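Side-chain contacts in prolyl endopeptidase (PDB 2BKL), which probably cleaves oligopeptides on the carboxyl side of proline, and more slowly of alanine, as a serine peptidase of the S9A prolyl oligopeptidase family: residues Ala629-Ser634 / Ala639-Arg644; Arg81-Arg86 / Ile152-Gly157; Leu241-Leu246 / Lys262-Leu267; His331-Tyr336 / Ser342-Ala347. All blocks are in the same frame, centred on the assembly; numbering follows the deposited sequence.

Contact 1 (Ala629-Ser634 / Ala639-Arg644); sequences AAVQNS and ATALLR
The flat carboxamide of Gln-632 meets the backbone of Ala-641 at its edge: the carbonyl oxygen of Ala-641 lies almost exactly in the amide plane, 2.9 Å from Gln-632 NE2, and the N-H points nearly straight at it (174°). On the acceptor side, NE2 stands 34° out of the carbonyl plane of Ala-641. At the other end of the amide, Gln-632 OE1 accepts from NE2 of Gln-42 in helix 33-51, and both ends of the group are thereby fixed. The contact belongs to the beta-alpha-beta unit of strand 607-613, helix 622-632 and strand 641-646 in the alpha/beta-hydrolase domain, where the last turn of the helix packs on the start of an edge strand of the sheet. Ala-641 CB points at the helix and sits against two side chains, 3.8 Å from Val-631 CG1 and 3.9 Å from Gln-632 CG. Val-631 presents CG1 because that branch stands opposite the backbone N (chi1 173°). A leucine in place of Gln-632 would probably leave Ala-641 O without this donor and Gln-42 NE2 without its acceptor. Just past the helix, Asn-633 ND2 folds back to Ala-629 O (2.9 Å), an oxygen that also receives Asn-633 N.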
loop_
_atom_site.group_PDB
_atom_site.type_symbol
_atom_site.label_atom_id
_atom_site.label_comp_id
_atom_site.label_asym_id
_atom_site.label_seq_id
_atom_site.Cartn_x
_atom_site.Cartn_y
_atom_site.Cartn_z
ATOM N N ALA A 629 5.190 25.591 -0.651
ATOM C CA ALA A 629 5.131 27.035 -0.540
ATOM C C ALA A 629 5.660 27.532 0.794
ATOM O O ALA A 629 6.454 28.465 0.847
ATOM C CB ALA A 629 3.718 27.515 -0.730
ATOM N N ALA A 630 5.294 26.848 1.869
ATOM C CA ALA A 630 5.745 27.221 3.211
ATOM C C ALA A 630 7.273 27.070 3.355
ATOM O O ALA A 630 7.941 27.911 3.933
ATOM C CB ALA A 630 5.010 26.396 4.247
ATOM N N VAL A 631 7.824 25.999 2.803
ATOM C CA VAL A 631 9.258 25.754 2.902
ATOM C C VAL A 631 10.062 26.735 2.017
ATOM O O VAL A 631 11.081 27.291 2.452
ATOM C CB VAL A 631 9.577 24.282 2.586
ATOM C CG1 VAL A 631 11.061 24.052 2.506
ATOM C CG2 VAL A 631 8.952 23.380 3.637
ATOM N N GLN A 632 9.607 26.945 0.779
ATOM C CA GLN A 632 10.294 27.864 -0.137
ATOM C C GLN A 632 10.378 29.257 0.457
ATOM O O GLN A 632 11.383 29.927 0.316
ATOM C CB GLN A 632 9.587 27.961 -1.500
ATOM C CG GLN A 632 9.733 26.697 -2.333
ATOM C CD GLN A 632 9.012 26.750 -3.652
ATOM O OE1 GLN A 632 8.146 27.589 -3.866
ATOM N NE2 GLN A 632 9.347 25.814 -4.544
ATOM N N ASN A 633 9.319 29.671 1.141
ATOM C CA ASN A 633 9.193 31.026 1.625
ATOM C C ASN A 633 9.534 31.190 3.083
ATOM O O ASN A 633 9.311 32.270 3.650
ATOM C CB ASN A 633 7.796 31.530 1.291
ATOM C CG ASN A 633 7.640 31.729 -0.213
ATOM O OD1 ASN A 633 8.178 32.686 -0.767
ATOM N ND2 ASN A 633 7.009 30.770 -0.880
ATOM N N SER A 634 10.099 30.152 3.708
ATOM C CA SER A 634 10.436 30.232 5.125
ATOM C C SER A 634 11.650 31.133 5.277
ATOM O O SER A 634 12.685 30.857 4.669
ATOM C CB SER A 634 10.726 28.858 5.717
ATOM O OG SER A 634 10.814 28.944 7.122
ATOM N N ALA A 639 18.009 26.127 1.503
ATOM C CA ALA A 639 18.005 24.829 0.837
ATOM C C ALA A 639 16.917 24.743 -0.212
ATOM O O ALA A 639 15.831 25.327 -0.069
ATOM C CB ALA A 639 17.823 23.719 1.854
ATOM N N THR A 640 17.215 23.995 -1.271
ATOM C CA THR A 640 16.301 23.837 -2.380
ATOM C C THR A 640 15.016 23.163 -1.913
ATOM O O THR A 640 15.048 22.336 -1.001
ATOM C CB THR A 640 16.931 23.025 -3.500
ATOM O OG1 THR A 640 18.229 23.531 -3.847
ATOM C CG2 THR A 640 16.145 23.225 -4.764
ATOM N N ALA A 641 13.893 23.535 -2.514
ATOM C CA ALA A 641 12.599 22.901 -2.224
ATOM C C ALA A 641 11.836 22.862 -3.541
ATOM O O ALA A 641 11.511 23.913 -4.077
ATOM C CB ALA A 641 11.842 23.676 -1.161
ATOM N N LEU A 642 11.605 21.668 -4.080
ATOM C CA LEU A 642 11.095 21.467 -5.423
ATOM C C LEU A 642 9.798 20.715 -5.397
ATOM O O LEU A 642 9.676 19.762 -4.629
ATOM C CB LEU A 642 12.122 20.690 -6.267
ATOM C CG LEU A 642 13.525 21.291 -6.369
ATOM C CD1 LEU A 642 14.468 20.372 -7.098
ATOM C CD2 LEU A 642 13.499 22.636 -7.045
ATOM N N LEU A 643 8.844 21.110 -6.235
ATOM C CA LEU A 643 7.608 20.386 -6.424
ATOM C C LEU A 643 7.594 19.780 -7.826
ATOM O O LEU A 643 7.433 20.485 -8.811
ATOM C CB LEU A 643 6.400 21.324 -6.220
ATOM C CG LEU A 643 5.021 20.702 -6.484
ATOM C CD1 LEU A 643 4.692 19.592 -5.508
ATOM C CD2 LEU A 643 3.927 21.773 -6.432
ATOM N N ARG A 644 7.775 18.474 -7.904
ATOM C CA ARG A 644 7.728 17.724 -9.145
ATOM C C ARG A 644 6.359 17.060 -9.302
ATOM O O ARG A 644 5.972 16.275 -8.434
ATOM C CB ARG A 644 8.800 16.672 -9.086
ATOM C CG ARG A 644 8.990 15.851 -10.359
ATOM C CD ARG A 644 9.810 14.602 -10.102
ATOM N NE ARG A 644 10.171 13.872 -11.293
ATOM C CZ ARG A 644 9.399 12.990 -11.923
ATOM N NH1 ARG A 644 8.184 12.700 -11.516
ATOM N NH2 ARG A 644 9.875 12.397 -13.003
#

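Contact 2 (Arg81-Arg86 / Ile152-Gly157)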
loop_
_atom_site.group_PDB
_atom_site.type_symbol
_atom_site.label_atom_id
_atom_site.label_comp_id
_atom_site.label_asym_id
_atom_site.label_seq_id
_atom_site.Cartn_x
_atom_site.Cartn_y
_atom_site.Cartn_z
ATOM N N ARG A 81 -7.767 -24.086 -16.583
ATOM C CA ARG A 81 -7.078 -22.965 -17.210
ATOM C C ARG A 81 -6.266 -22.204 -16.187
ATOM O O ARG A 81 -6.537 -22.239 -14.984
ATOM C CB ARG A 81 -8.090 -22.026 -17.833
ATOM C CG ARG A 81 -8.806 -22.635 -19.008
ATOM C CD ARG A 81 -9.808 -21.742 -19.648
ATOM N NE ARG A 81 -10.268 -22.342 -20.884
ATOM C CZ ARG A 81 -11.173 -21.800 -21.677
ATOM N NH1 ARG A 81 -11.756 -20.643 -21.396
ATOM N NH2 ARG A 81 -11.502 -22.433 -22.789
ATOM N N PHE A 82 -5.219 -21.546 -16.646
ATOM C CA PHE A 82 -4.338 -20.766 -15.831
ATOM C C PHE A 82 -4.352 -19.345 -16.326
ATOM O O PHE A 82 -4.312 -19.114 -17.537
ATOM C CB PHE A 82 -2.900 -21.298 -15.932
ATOM C CG PHE A 82 -2.683 -22.611 -15.264
ATOM C CD1 PHE A 82 -3.163 -23.774 -15.834
ATOM C CD2 PHE A 82 -1.938 -22.694 -14.100
ATOM C CE1 PHE A 82 -2.942 -25.014 -15.228
ATOM C CE2 PHE A 82 -1.707 -23.926 -13.502
ATOM C CZ PHE A 82 -2.226 -25.076 -14.066
ATOM N N PHE A 83 -4.372 -18.402 -15.399
ATOM C CA PHE A 83 -4.439 -16.978 -15.694
ATOM C C PHE A 83 -3.377 -16.271 -14.884
ATOM O O PHE A 83 -3.247 -16.505 -13.682
ATOM C CB PHE A 83 -5.803 -16.398 -15.307
ATOM C CG PHE A 83 -6.952 -16.996 -16.061
ATOM C CD1 PHE A 83 -7.464 -18.236 -15.727
ATOM C CD2 PHE A 83 -7.492 -16.351 -17.154
ATOM C CE1 PHE A 83 -8.509 -18.794 -16.458
ATOM C CE2 PHE A 83 -8.544 -16.919 -17.866
ATOM C CZ PHE A 83 -9.031 -18.111 -17.514
ATOM N N TYR A 84 -2.605 -15.392 -15.499
ATOM C CA TYR A 84 -1.439 -14.821 -14.843
ATOM C C TYR A 84 -0.949 -13.616 -15.629
ATOM O O TYR A 84 -1.177 -13.515 -16.845
ATOM C CB TYR A 84 -0.316 -15.893 -14.687
ATOM C CG TYR A 84 -0.037 -16.578 -16.002
ATOM C CD1 TYR A 84 -0.770 -17.683 -16.381
ATOM C CD2 TYR A 84 0.888 -16.061 -16.904
ATOM C CE1 TYR A 84 -0.584 -18.283 -17.589
ATOM C CE2 TYR A 84 1.083 -16.666 -18.122
ATOM C CZ TYR A 84 0.336 -17.768 -18.464
ATOM O OH TYR A 84 0.495 -18.404 -19.667
ATOM N N VAL A 85 -0.327 -12.693 -14.925
ATOM C CA VAL A 85 0.226 -11.500 -15.525
ATOM C C VAL A 85 1.720 -11.676 -15.817
ATOM O O VAL A 85 2.455 -12.258 -15.013
ATOM C CB VAL A 85 -0.035 -10.320 -14.599
ATOM C CG1 VAL A 85 0.705 -9.094 -15.039
ATOM C CG2 VAL A 85 -1.541 -10.027 -14.556
ATOM N N ARG A 86 2.178 -11.155 -16.957
ATOM C CA ARG A 86 3.593 -11.095 -17.279
ATOM C C ARG A 86 4.026 -9.666 -17.495
ATOM O O ARG A 86 3.255 -8.840 -17.964
ATOM C CB ARG A 86 3.911 -11.825 -18.580
ATOM C CG ARG A 86 3.763 -13.350 -18.562
ATOM C CD ARG A 86 4.311 -13.994 -19.827
ATOM N NE ARG A 86 4.194 -15.446 -19.896
ATOM C CZ ARG A 86 5.052 -16.306 -19.370
ATOM N NH1 ARG A 86 6.092 -15.880 -18.673
ATOM N NH2 ARG A 86 4.842 -17.611 -19.507
ATOM N N ILE A 152 -14.744 -9.704 -19.902
ATOM C CA ILE A 152 -14.271 -10.243 -21.158
ATOM C C ILE A 152 -14.575 -11.724 -21.222
ATOM O O ILE A 152 -14.422 -12.448 -20.223
ATOM C CB ILE A 152 -12.753 -9.971 -21.380
ATOM C CG1 ILE A 152 -12.314 -10.464 -22.753
ATOM C CG2 ILE A 152 -11.895 -10.541 -20.244
ATOM C CD1 ILE A 152 -10.926 -9.986 -23.198
ATOM N N ASP A 153 -14.988 -12.176 -22.397
ATOM C CA ASP A 153 -15.157 -13.589 -22.686
ATOM C C ASP A 153 -13.802 -14.166 -23.098
ATOM O O ASP A 153 -13.200 -13.704 -24.049
ATOM C CB ASP A 153 -16.178 -13.750 -23.807
ATOM C CG ASP A 153 -16.406 -15.183 -24.177
ATOM O OD1 ASP A 153 -17.118 -15.881 -23.416
ATOM O OD2 ASP A 153 -15.862 -15.695 -25.192
ATOM N N VAL A 154 -13.320 -15.173 -22.364
ATOM C CA VAL A 154 -11.962 -15.667 -22.542
ATOM C C VAL A 154 -11.751 -16.327 -23.909
ATOM O O VAL A 154 -10.774 -16.027 -24.588
ATOM C CB VAL A 154 -11.585 -16.635 -21.369
ATOM C CG1 VAL A 154 -10.224 -17.311 -21.596
ATOM C CG2 VAL A 154 -11.570 -15.871 -20.061
ATOM N N ASP A 155 -12.682 -17.174 -24.319
ATOM C CA ASP A 155 -12.504 -17.943 -25.544
ATOM C C ASP A 155 -12.437 -17.033 -26.775
ATOM O O ASP A 155 -11.615 -17.229 -27.642
ATOM C CB ASP A 155 -13.648 -18.929 -25.741
ATOM C CG ASP A 155 -13.528 -20.160 -24.864
ATOM O OD1 ASP A 155 -12.420 -20.481 -24.402
ATOM O OD2 ASP A 155 -14.516 -20.878 -24.615
ATOM N N SER A 156 -13.275 -16.005 -26.791
ATOM C CA SER A 156 -13.420 -15.115 -27.951
ATOM C C SER A 156 -12.658 -13.821 -27.858
ATOM O O SER A 156 -12.439 -13.163 -28.878
ATOM C CB SER A 156 -14.908 -14.783 -28.132
ATOM O OG SER A 156 -15.416 -13.930 -27.112
ATOM N N GLY A 157 -12.291 -13.427 -26.633
ATOM C CA GLY A 157 -11.720 -12.120 -26.367
ATOM C C GLY A 157 -12.675 -10.943 -26.486
ATOM O O GLY A 157 -12.235 -9.793 -26.449
#
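Segment 81-86 and the turn that follows strand 148-153 share no backbone pairing, their nearest CA atoms, those of Phe-83 and Val-154, being 10.3 Å apart, and side chains alone bridge the gap. Arg-81 reaches across with its chain extended from CG to NE and brings NH2 to 2.7 Å from Asp-155 OD1, which is met on its syn lone pair. NH1 of Arg-81 makes only a weak, bent bond to the same oxygen, so both terminal nitrogens converge on one atom in a salt bridge whose guanidinium and carboxylate planes stand 75° apart. Within the beta-propeller domain this joins two successive antiparallel sheets, the one spanning residues 71-110 and the next, spanning 121-153, as neighbouring blades. Arg-81 is further held by Gln-100 OE1 at NE and by Gly-132 O at NH1. Beside the salt bridge, Val-154 points toward strand 81-87 and places CG2 at the edge of the Phe-83 ring, 3.9 Å from CE2. Its other methyl, CG1, lies 3.7 Å from Arg-81 NH1, while Val-135 and Trp-98 also touch Val-154. The turn itself is braced by an Asx motif: Asp-153 OD2 accepts from Ser-156 N (3.1 Å) and Ser-156 OG (2.6 Å), which approach from opposite faces of the carboxylate.

Contact 3 (Leu241-Leu246 / Lys262-Leu267)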
loop_
_atom_site.group_PDB
_atom_site.type_symbol
_atom_site.label_atom_id
_atom_site.label_comp_id
_atom_site.label_asym_id
_atom_site.label_seq_id
_atom_site.Cartn_x
_atom_site.Cartn_y
_atom_site.Cartn_z
ATOM N N LEU A 241 -22.383 -15.972 2.411
ATOM C CA LEU A 241 -22.062 -14.601 2.047
ATOM C C LEU A 241 -21.730 -13.776 3.289
ATOM O O LEU A 241 -22.472 -13.755 4.246
ATOM C CB LEU A 241 -23.251 -14.002 1.305
ATOM C CG LEU A 241 -23.187 -12.522 0.963
ATOM C CD1 LEU A 241 -22.129 -12.250 -0.076
ATOM C CD2 LEU A 241 -24.566 -12.089 0.498
ATOM N N PHE A 242 -20.581 -13.107 3.260
ATOM C CA PHE A 242 -20.106 -12.265 4.356
ATOM C C PHE A 242 -20.056 -10.788 3.942
ATOM O O PHE A 242 -19.694 -10.456 2.802
ATOM C CB PHE A 242 -18.693 -12.683 4.770
ATOM C CG PHE A 242 -18.620 -14.064 5.297
ATOM C CD1 PHE A 242 -18.990 -14.330 6.593
ATOM C CD2 PHE A 242 -18.203 -15.092 4.489
ATOM C CE1 PHE A 242 -18.953 -15.635 7.084
ATOM C CE2 PHE A 242 -18.176 -16.385 4.945
ATOM C CZ PHE A 242 -18.560 -16.653 6.248
ATOM N N VAL A 243 -20.420 -9.928 4.879
ATOM C CA VAL A 243 -20.262 -8.492 4.739
ATOM C C VAL A 243 -19.531 -7.979 5.963
ATOM O O VAL A 243 -19.916 -8.232 7.112
ATOM C CB VAL A 243 -21.598 -7.792 4.548
ATOM C CG1 VAL A 243 -21.436 -6.268 4.621
ATOM C CG2 VAL A 243 -22.224 -8.182 3.197
ATOM N N TYR A 244 -18.462 -7.239 5.692
ATOM C CA TYR A 244 -17.632 -6.602 6.700
ATOM C C TYR A 244 -17.908 -5.108 6.755
ATOM O O TYR A 244 -18.009 -4.471 5.714
ATOM C CB TYR A 244 -16.165 -6.806 6.341
ATOM C CG TYR A 244 -15.655 -8.237 6.318
ATOM C CD1 TYR A 244 -15.135 -8.814 7.451
ATOM C CD2 TYR A 244 -15.639 -8.959 5.151
ATOM C CE1 TYR A 244 -14.640 -10.088 7.434
ATOM C CE2 TYR A 244 -15.149 -10.259 5.128
ATOM C CZ TYR A 244 -14.651 -10.805 6.266
ATOM O OH TYR A 244 -14.146 -12.091 6.261
ATOM N N ILE A 245 -18.065 -4.558 7.956
ATOM C CA ILE A 245 -18.011 -3.116 8.168
ATOM C C ILE A 245 -16.666 -2.844 8.831
ATOM O O ILE A 245 -16.456 -3.221 9.995
ATOM C CB ILE A 245 -19.197 -2.619 9.023
ATOM C CG1 ILE A 245 -20.538 -2.955 8.336
ATOM C CG2 ILE A 245 -19.037 -1.123 9.259
ATOM C CD1 ILE A 245 -21.742 -2.598 9.158
ATOM N N LEU A 246 -15.755 -2.254 8.068
ATOM C CA LEU A 246 -14.390 -2.019 8.501
ATOM C C LEU A 246 -14.306 -0.609 9.098
ATOM O O LEU A 246 -14.603 0.369 8.425
ATOM C CB LEU A 246 -13.424 -2.138 7.327
ATOM C CG LEU A 246 -13.486 -3.471 6.565
ATOM C CD1 LEU A 246 -12.518 -3.467 5.361
ATOM C CD2 LEU A 246 -13.139 -4.625 7.493
ATOM N N LYS A 262 -33.528 -13.707 4.103
ATOM C CA LYS A 262 -34.035 -12.344 4.118
ATOM C C LYS A 262 -33.104 -11.379 4.859
ATOM O O LYS A 262 -32.868 -10.278 4.392
ATOM C CB LYS A 262 -35.448 -12.306 4.738
ATOM C CG LYS A 262 -36.498 -11.563 3.897
ATOM C CD LYS A 262 -37.928 -12.104 4.134
ATOM C CE LYS A 262 -38.553 -12.719 2.866
ATOM N NZ LYS A 262 -39.983 -13.106 3.091
ATOM N N ASP A 263 -32.586 -11.791 6.013
ATOM C CA ASP A 263 -31.812 -10.890 6.866
ATOM C C ASP A 263 -30.377 -11.383 7.006
ATOM O O ASP A 263 -30.109 -12.589 6.956
ATOM C CB ASP A 263 -32.422 -10.821 8.268
ATOM C CG ASP A 263 -33.832 -10.251 8.274
ATOM O OD1 ASP A 263 -34.057 -9.191 7.659
ATOM O OD2 ASP A 263 -34.770 -10.802 8.884
ATOM N N PHE A 264 -29.447 -10.445 7.182
ATOM C CA PHE A 264 -28.101 -10.793 7.642
ATOM C C PHE A 264 -28.099 -11.163 9.118
ATOM O O PHE A 264 -28.860 -10.621 9.916
ATOM C CB PHE A 264 -27.108 -9.649 7.398
ATOM C CG PHE A 264 -26.639 -9.579 5.995
ATOM C CD1 PHE A 264 -25.586 -10.352 5.549
ATOM C CD2 PHE A 264 -27.287 -8.758 5.085
ATOM C CE1 PHE A 264 -25.192 -10.306 4.235
ATOM C CE2 PHE A 264 -26.873 -8.700 3.773
ATOM C CZ PHE A 264 -25.832 -9.460 3.347
ATOM N N ARG A 265 -27.236 -12.103 9.470
ATOM C CA ARG A 265 -26.974 -12.480 10.847
ATOM C C ARG A 265 -25.680 -11.778 11.293
ATOM O O ARG A 265 -24.730 -11.673 10.515
ATOM C CB ARG A 265 -26.780 -14.009 10.937
ATOM C CG ARG A 265 -27.886 -14.880 10.242
ATOM C CD ARG A 265 -27.352 -16.217 9.653
ATOM N NE ARG A 265 -28.404 -17.127 9.171
ATOM C CZ ARG A 265 -29.199 -17.839 9.967
ATOM N NH1 ARG A 265 -29.067 -17.779 11.286
ATOM N NH2 ARG A 265 -30.145 -18.618 9.446
ATOM N N LEU A 266 -25.631 -11.293 12.527
ATOM C CA LEU A 266 -24.396 -10.763 13.090
ATOM C C LEU A 266 -23.518 -11.887 13.562
ATOM O O LEU A 266 -23.906 -12.632 14.447
ATOM C CB LEU A 266 -24.694 -9.858 14.280
ATOM C CG LEU A 266 -23.522 -9.227 15.027
ATOM C CD1 LEU A 266 -22.777 -8.243 14.143
ATOM C CD2 LEU A 266 -24.045 -8.534 16.308
ATOM N N LEU A 267 -22.340 -12.031 12.967
ATOM C CA LEU A 267 -21.353 -12.946 13.541
ATOM C C LEU A 267 -20.693 -12.348 14.778
ATOM O O LEU A 267 -20.628 -12.997 15.836
ATOM C CB LEU A 267 -20.298 -13.354 12.536
ATOM C CG LEU A 267 -19.255 -14.329 13.048
ATOM C CD1 LEU A 267 -19.873 -15.697 13.403
ATOM C CD2 LEU A 267 -18.170 -14.484 12.012
#
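One four-stranded antiparallel blade of the beta-propeller domain supplies both partners here: strand 241-247, second in the sheet, and the residues leading into one of its two outermost strands, 265-269. Strand 251-257 runs between them, so no hydrogen bond crosses the contact and the meeting is one of hydrocarbon side chains reaching over that middle strand. Phe-264, just ahead of strand 265-269, carries most of it. With CG on the far side from its carbonyl carbon (chi1 -79°), the ring leans back toward strand 241-247 and offers its CE1-CZ end. Val-243 CG2 touches both of those atoms, at 3.8 Å from Phe-264 CE1 and 3.8 Å from Phe-264 CZ, and the two side chains run at about a right angle. Leu-241 CD2 comes to the same end of the ring, 4.1 Å from Phe-264 CZ. The cluster also spans a blade boundary, as Val-219 and His-220 of strand 217-220, in the preceding sheet, pack on it: Val-219 touches both Leu-241 and Phe-264, and the His-220 ring meets that of Phe-264 with planes at about 60°. An alanine at Phe-264 would probably open a gap over Val-243 and Leu-241 and deprive Lys-257 of its cation-pi partner. Val-243 is backed in addition by Leu-230 of strand 229-234, the neighbour of strand 241-247 on the side away from strand 251-257.

Contact 4 (His331-Tyr336 / Ser342-Ala347)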
loop_
_atom_site.group_PDB
_atom_site.type_symbol
_atom_site.label_atom_id
_atom_site.label_comp_id
_atom_site.label_asym_id
_atom_site.label_seq_id
_atom_site.Cartn_x
_atom_site.Cartn_y
_atom_site.Cartn_z
ATOM N N HIS A 331 -5.921 -27.724 4.017
ATOM C CA HIS A 331 -5.120 -27.350 5.180
ATOM C C HIS A 331 -5.205 -25.838 5.408
ATOM O O HIS A 331 -5.676 -25.077 4.548
ATOM C CB HIS A 331 -3.645 -27.709 4.940
ATOM C CG HIS A 331 -3.352 -29.178 4.997
ATOM N ND1 HIS A 331 -3.870 -30.072 4.089
ATOM C CD2 HIS A 331 -2.586 -29.903 5.843
ATOM C CE1 HIS A 331 -3.471 -31.295 4.397
ATOM N NE2 HIS A 331 -2.674 -31.222 5.449
ATOM N N LEU A 332 -4.782 -25.402 6.589
ATOM C CA LEU A 332 -4.545 -23.989 6.889
ATOM C C LEU A 332 -3.102 -23.621 6.604
ATOM O O LEU A 332 -2.201 -24.336 6.993
ATOM C CB LEU A 332 -4.850 -23.715 8.360
ATOM C CG LEU A 332 -6.285 -24.013 8.818
ATOM C CD1 LEU A 332 -6.379 -23.751 10.298
ATOM C CD2 LEU A 332 -7.319 -23.218 8.072
ATOM N N SER A 333 -2.880 -22.500 5.932
ATOM C CA SER A 333 -1.549 -21.918 5.750
ATOM C C SER A 333 -1.495 -20.619 6.536
ATOM O O SER A 333 -2.298 -19.751 6.326
ATOM C CB SER A 333 -1.221 -21.690 4.278
ATOM O OG SER A 333 0.128 -21.271 4.140
ATOM N N LEU A 334 -0.539 -20.548 7.448
ATOM C CA LEU A 334 -0.458 -19.488 8.456
ATOM C C LEU A 334 0.821 -18.690 8.196
ATOM O O LEU A 334 1.943 -19.217 8.264
ATOM C CB LEU A 334 -0.418 -20.084 9.856
ATOM C CG LEU A 334 -1.496 -21.120 10.230
ATOM C CD1 LEU A 334 -1.214 -21.777 11.555
ATOM C CD2 LEU A 334 -2.784 -20.442 10.281
ATOM N N GLU A 335 0.657 -17.404 7.947
ATOM C CA GLU A 335 1.776 -16.505 7.687
ATOM C C GLU A 335 2.060 -15.718 8.958
ATOM O O GLU A 335 1.249 -14.906 9.393
ATOM C CB GLU A 335 1.451 -15.537 6.557
ATOM C CG GLU A 335 2.601 -14.611 6.176
ATOM C CD GLU A 335 2.169 -13.445 5.306
ATOM O OE1 GLU A 335 0.980 -13.277 4.976
ATOM O OE2 GLU A 335 3.059 -12.636 5.002
ATOM N N TYR A 336 3.226 -15.971 9.531
ATOM C CA TYR A 336 3.735 -15.325 10.756
ATOM C C TYR A 336 4.860 -14.341 10.403
ATOM O O TYR A 336 5.517 -14.473 9.382
ATOM C CB TYR A 336 4.262 -16.338 11.743
ATOM C CG TYR A 336 3.184 -17.136 12.440
ATOM C CD1 TYR A 336 2.554 -16.654 13.582
ATOM C CD2 TYR A 336 2.776 -18.359 11.948
ATOM C CE1 TYR A 336 1.575 -17.401 14.230
ATOM C CE2 TYR A 336 1.811 -19.074 12.547
ATOM C CZ TYR A 336 1.206 -18.609 13.708
ATOM O OH TYR A 336 0.207 -19.336 14.334
ATOM N N SER A 342 9.134 -13.059 7.652
ATOM C CA SER A 342 8.021 -13.983 7.660
ATOM C C SER A 342 8.443 -15.452 7.697
ATOM O O SER A 342 9.531 -15.843 7.269
ATOM C CB SER A 342 7.045 -13.714 6.549
ATOM O OG SER A 342 7.651 -14.000 5.336
ATOM N N GLU A 343 7.539 -16.230 8.269
ATOM C CA GLU A 343 7.616 -17.677 8.343
ATOM C C GLU A 343 6.236 -18.197 8.003
ATOM O O GLU A 343 5.233 -17.625 8.426
ATOM C CB GLU A 343 8.017 -18.134 9.751
ATOM C CG GLU A 343 7.993 -19.647 9.950
ATOM C CD GLU A 343 8.764 -20.116 11.154
ATOM O OE1 GLU A 343 10.000 -20.261 11.036
ATOM O OE2 GLU A 343 8.131 -20.362 12.207
ATOM N N VAL A 344 6.170 -19.266 7.228
ATOM C CA VAL A 344 4.905 -19.822 6.796
ATOM C C VAL A 344 4.772 -21.235 7.355
ATOM O O VAL A 344 5.658 -22.067 7.223
ATOM C CB VAL A 344 4.783 -19.798 5.266
ATOM C CG1 VAL A 344 3.447 -20.426 4.833
ATOM C CG2 VAL A 344 4.889 -18.346 4.768
ATOM N N ARG A 345 3.640 -21.493 8.015
ATOM C CA ARG A 345 3.377 -22.770 8.686
ATOM C C ARG A 345 2.087 -23.387 8.158
ATOM O O ARG A 345 1.066 -22.698 7.977
ATOM C CB ARG A 345 3.258 -22.542 10.189
ATOM C CG ARG A 345 4.497 -21.937 10.831
ATOM C CD ARG A 345 4.377 -21.832 12.332
ATOM N NE ARG A 345 5.425 -20.986 12.889
ATOM C CZ ARG A 345 5.364 -20.388 14.075
ATOM N NH1 ARG A 345 4.308 -20.511 14.856
ATOM N NH2 ARG A 345 6.381 -19.636 14.478
ATOM N N VAL A 346 2.146 -24.674 7.856
ATOM C CA VAL A 346 1.002 -25.444 7.388
ATOM C C VAL A 346 0.464 -26.223 8.574
ATOM O O VAL A 346 1.231 -26.847 9.299
ATOM C CB VAL A 346 1.387 -26.397 6.234
ATOM C CG1 VAL A 346 0.199 -27.281 5.809
ATOM C CG2 VAL A 346 1.871 -25.579 5.064
ATOM N N ALA A 347 -0.833 -26.135 8.780
ATOM C CA ALA A 347 -1.539 -26.852 9.853
ATOM C C ALA A 347 -2.763 -27.560 9.292
ATOM O O ALA A 347 -3.265 -27.193 8.228
ATOM C CB ALA A 347 -1.974 -25.889 10.950
HETATM O O HOH W 1 1.488 -21.830 14.590
#
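This is a beta-hairpin contact, the pairing of the two central strands, 331-338 and 341-348, in a four-stranded antiparallel blade of the beta-propeller domain. The axes of the paired segments approach to 4.6 Å, with their directions 160° apart. Six backbone bonds join the hydrogen-bonded pairs Leu-332 with Ala-347, Leu-334 with Arg-345 and Tyr-336 with Glu-343; among them Leu-334 N to Arg-345 O measures 2.7 Å. The non-hydrogen-bonded pairs, Ser-333 with Val-346 and Glu-335 with Val-344, turn their side chains to the face opposite Leu-332, Leu-334 and Tyr-336; there Val-344 CG1 lies 3.5 Å from Ser-333 OG, a hydroxyl hydrogen-bonded to Asn-367 OD1. On the face of Leu-334, its CD1 touches Ala-347 CB at 4.2 Å, and Val-314 and Val-325 pack against the same leucine. Further along that face the Arg-345 chain, extended from CG to NE, carries its guanidinium over the Tyr-336 ring in a cation-pi stack, CZ 4.2 Å from the ring centroid and the planes 27° apart. Glu-343, two residues back on the same strand, fixes its rotation: OE2 lies in the guanidinium plane and accepts from Arg-345 NE (2.9 Å) and NH2. Arg-345 NH1 also forms a salt bridge with Asp-317, so two carboxylates probably balance the guanidinium charge. A water ties the stacked pair together at the hydroxyl end of the ring, 3.1 Å from Arg-345 NH1 and 2.8 Å from Tyr-336 OH.

How the contacts relate
From the N terminus, contact 2 comes first and closes the longest loop, 65 residues that hold the remaining strands of one blade and most of the next. Contact 3 follows, closing 15 residues within a later blade, and contact 4 joins the arms of a tight hairpin in another. Contact 1, last in the chain, closes a four-residue connection in the hydrolase domain. All four lie in series; none nests in or crosses another. Contacts 2, 3 and 4 are spread through the propeller, their centres 27 to 32 Å apart, whereas contact 1 sits across the chain's centre, its own centre 48 to 49 Å from theirs.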